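Local coordinates for protein probable aminotransferase (Pseudomonas aeruginosa, PDB 5YKR) that is a probable aminotransferase of the class-III family, a pyridoxal-phosphate-dependent enzyme whose cofactor is carried on a lysine, at residues A[443-446]-A[447-451]. Numbering follows the deposited sequence.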
ATOM      1  N   GLU A 443       6.142  33.834 -10.157  1.00 16.31           N
ATOM      2  CA  GLU A 443       5.530  35.083 -10.591  1.00 18.37           C
ATOM      3  C   GLU A 443       4.212  34.839 -11.317  1.00 17.57           C
ATOM      4  O   GLU A 443       3.240  35.610 -11.142  1.00 18.93           O
ATOM      5  CB  GLU A 443       6.546  35.884 -11.460  1.00 21.11           C
ATOM      6  CG  GLU A 443       7.742  36.368 -10.653  1.00 26.79           C
ATOM      7  CD  GLU A 443       9.050  36.664 -11.453  1.00 38.33           C
ATOM      8  OE1 GLU A 443       9.060  36.755 -12.723  1.00 49.43           O
ATOM      9  OE2 GLU A 443      10.111  36.817 -10.782  1.00 47.61           O
ATOM     10  N   LEU A 444       4.153  33.792 -12.126  1.00 17.19           N
ATOM     11  CA  LEU A 444       2.901  33.465 -12.823  1.00 16.26           C
ATOM     12  C   LEU A 444       1.819  33.097 -11.812  1.00 16.09           C
ATOM     13  O   LEU A 444       0.684  33.610 -11.868  1.00 16.68           O
ATOM     14  CB  LEU A 444       3.103  32.349 -13.839  1.00 16.81           C
ATOM     15  CG  LEU A 444       1.859  31.869 -14.608  1.00 17.59           C
ATOM     16  CD1 LEU A 444       1.259  33.009 -15.448  1.00 19.81           C
ATOM     17  CD2 LEU A 444       2.190  30.700 -15.492  1.00 18.95           C
ATOM     18  N   HIS A 445       2.122  32.194 -10.893  1.00 14.81           N
ATOM     19  CA  HIS A 445       1.175  31.913  -9.805  1.00 14.67           C
ATOM     20  C   HIS A 445       0.657  33.191  -9.159  1.00 14.41           C
ATOM     21  O   HIS A 445      -0.554  33.361  -8.938  1.00 14.69           O
ATOM     22  CB  HIS A 445       1.860  31.027  -8.746  1.00 14.26           C
ATOM     23  CG  HIS A 445       1.025  30.821  -7.510  1.00 15.16           C
ATOM     24  ND1 HIS A 445       1.053  31.651  -6.398  1.00 14.77           N
ATOM     25  CD2 HIS A 445       0.128  29.850  -7.227  1.00 17.50           C
ATOM     26  CE1 HIS A 445       0.189  31.213  -5.503  1.00 17.37           C
ATOM     27  NE2 HIS A 445      -0.364  30.099  -5.972  1.00 19.92           N
ATOM     28  N   ASP A 446       1.580  34.050  -8.782  1.00 15.36           N
ATOM     29  CA  ASP A 446       1.257  35.258  -8.015  1.00 15.56           C
ATOM     30  C   ASP A 446       0.304  36.153  -8.800  1.00 16.51           C
ATOM     31  O   ASP A 446      -0.707  36.642  -8.246  1.00 16.25           O
ATOM     32  CB  ASP A 446       2.539  36.021  -7.662  1.00 16.84           C
ATOM     33  CG  ASP A 446       2.306  37.043  -6.592  1.00 16.90           C
ATOM     34  OD1 ASP A 446       1.894  36.634  -5.480  1.00 19.38           O
ATOM     35  OD2 ASP A 446       2.461  38.259  -6.865  1.00 23.30           O
ATOM     36  N   ARG A 447       0.637  36.382 -10.079  1.00 15.36           N
ATOM     37  CA  ARG A 447      -0.186  37.222 -10.950  1.00 16.65           C
ATOM     38  C   ARG A 447      -1.584  36.655 -11.139  1.00 18.50           C
ATOM     39  O   ARG A 447      -2.590  37.381 -11.053  1.00 18.72           O
ATOM     40  CB  ARG A 447       0.467  37.444 -12.335  1.00 21.54           C
ATOM     41  CG  ARG A 447       1.779  38.188 -12.296  1.00 27.34           C
ATOM     42  CD  ARG A 447       2.202  38.570 -13.663  1.00 33.62           C
ATOM     43  NE  ARG A 447       2.342  37.460 -14.588  1.00 35.45           N
ATOM     44  CZ  ARG A 447       3.482  36.813 -14.824  1.00 35.84           C
ATOM     45  NH1 ARG A 447       4.609  37.145 -14.187  1.00 43.87           N
ATOM     46  NH2 ARG A 447       3.505  35.855 -15.731  1.00 33.69           N
ATOM     47  N   LEU A 448      -1.674  35.352 -11.401  1.00 17.07           N
ATOM     48  CA  LEU A 448      -2.975  34.740 -11.645  1.00 16.63           C
ATOM     49  C   LEU A 448      -3.885  34.761 -10.407  1.00 17.15           C
ATOM     50  O   LEU A 448      -5.083  34.987 -10.525  1.00 16.56           O
ATOM     51  CB  LEU A 448      -2.799  33.294 -12.124  1.00 16.37           C
ATOM     52  CG  LEU A 448      -2.144  33.173 -13.489  1.00 16.92           C
ATOM     53  CD1 LEU A 448      -2.061  31.707 -13.850  1.00 18.27           C
ATOM     54  CD2 LEU A 448      -2.896  33.922 -14.579  1.00 18.62           C
ATOM     55  N   LEU A 449      -3.304  34.509  -9.242  1.00 14.62           N
ATOM     56  CA  LEU A 449      -4.077  34.558  -8.002  1.00 16.29           C
ATOM     57  C   LEU A 449      -4.606  35.975  -7.765  1.00 17.11           C
ATOM     58  O   LEU A 449      -5.790  36.164  -7.376  1.00 18.13           O
ATOM     59  CB  LEU A 449      -3.273  34.048  -6.814  1.00 17.06           C
ATOM     60  CG  LEU A 449      -3.984  34.099  -5.453  1.00 17.59           C
ATOM     61  CD1 LEU A 449      -5.229  33.212  -5.424  1.00 19.48           C
ATOM     62  CD2 LEU A 449      -3.013  33.658  -4.378  1.00 19.04           C
ATOM     63  N   ARG A 450      -3.736  36.965  -7.973  1.00 15.71           N
ATOM     64  CA  ARG A 450      -4.134  38.353  -7.815  1.00 16.88           C
ATOM     65  C   ARG A 450      -5.219  38.745  -8.788  1.00 18.06           C
ATOM     66  O   ARG A 450      -6.191  39.424  -8.390  1.00 19.55           O
ATOM     67  CB  ARG A 450      -2.922  39.246  -7.986  1.00 18.42           C
ATOM     68  CG  ARG A 450      -3.238  40.751  -7.941  1.00 20.16           C
ATOM     69  CD  ARG A 450      -3.838  41.199  -6.613  1.00 20.07           C
ATOM     70  NE  ARG A 450      -4.176  42.625  -6.656  1.00 22.47           N
ATOM     71  CZ  ARG A 450      -5.230  43.153  -7.282  1.00 25.50           C
ATOM     72  NH1 ARG A 450      -6.109  42.419  -7.963  1.00 26.70           N
ATOM     73  NH2 ARG A 450      -5.407  44.464  -7.245  1.00 29.79           N
ATOM     74  N   ASP A 451      -5.098  38.299 -10.044  1.00 15.40           N
ATOM     75  CA  ASP A 451      -6.122  38.537 -11.040  1.00 18.10           C
ATOM     76  C   ASP A 451      -7.468  37.922 -10.631  1.00 18.38           C
ATOM     77  O   ASP A 451      -8.512  38.561 -10.776  1.00 22.40           O
ATOM     78  CB  ASP A 451      -5.742  38.021 -12.421  1.00 19.51           C
ATOM     79  CG  ASP A 451      -4.620  38.801 -13.084  1.00 21.95           C
ATOM     80  OD1 ASP A 451      -4.210  39.887 -12.587  1.00 21.13           O
ATOM     81  OD2 ASP A 451      -4.143  38.293 -14.121  1.00 22.95           O
TER
HETATM   82  O   HOH W   1       4.586  38.781 -11.280  1.00 50.47           O
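R447 folds its side chain back along the helix over E443 and L444, one turn earlier. A bend at chi3 (-57°) lays the guanidinium against the backbone, with L444 CA and E443 O over one of its faces, both displaced from the centre of the group. Its NH1 comes within 3.6 Å of E443 CB, and NH2 lies 3.6 Å from L444 CD1, the leucine and arginine side chains crossing at about a right angle. E443 OE1 is 4.7 Å from R447 NH1, so the opposite charges do not touch, though they probably attract weakly. A water bridges R447 NH1 and E443 O through two weak bonds.

Four successive i to i+4 bonds of helix 439-456, R447 N to E443 O (2.9 Å) through R450 N to D446 O (3.1 Å), link the two segments. This helix packs on helices 349-372 and 407-418 and strand 422-423, in the C-terminal part of a fold-type I PLP enzyme. The guanidinium of R450 forms a salt bridge through NH2 with E372 OE2.

In the apolar pair, L444 CD1 meets L448 CD1 at 3.9 Å, and both leucines touch V422. H445 and L449 run alongside each other in loose van der Waals contact, H445 CE1 4.2 Å from L449 CD2, while the H445 side chain also touches L362 and V366.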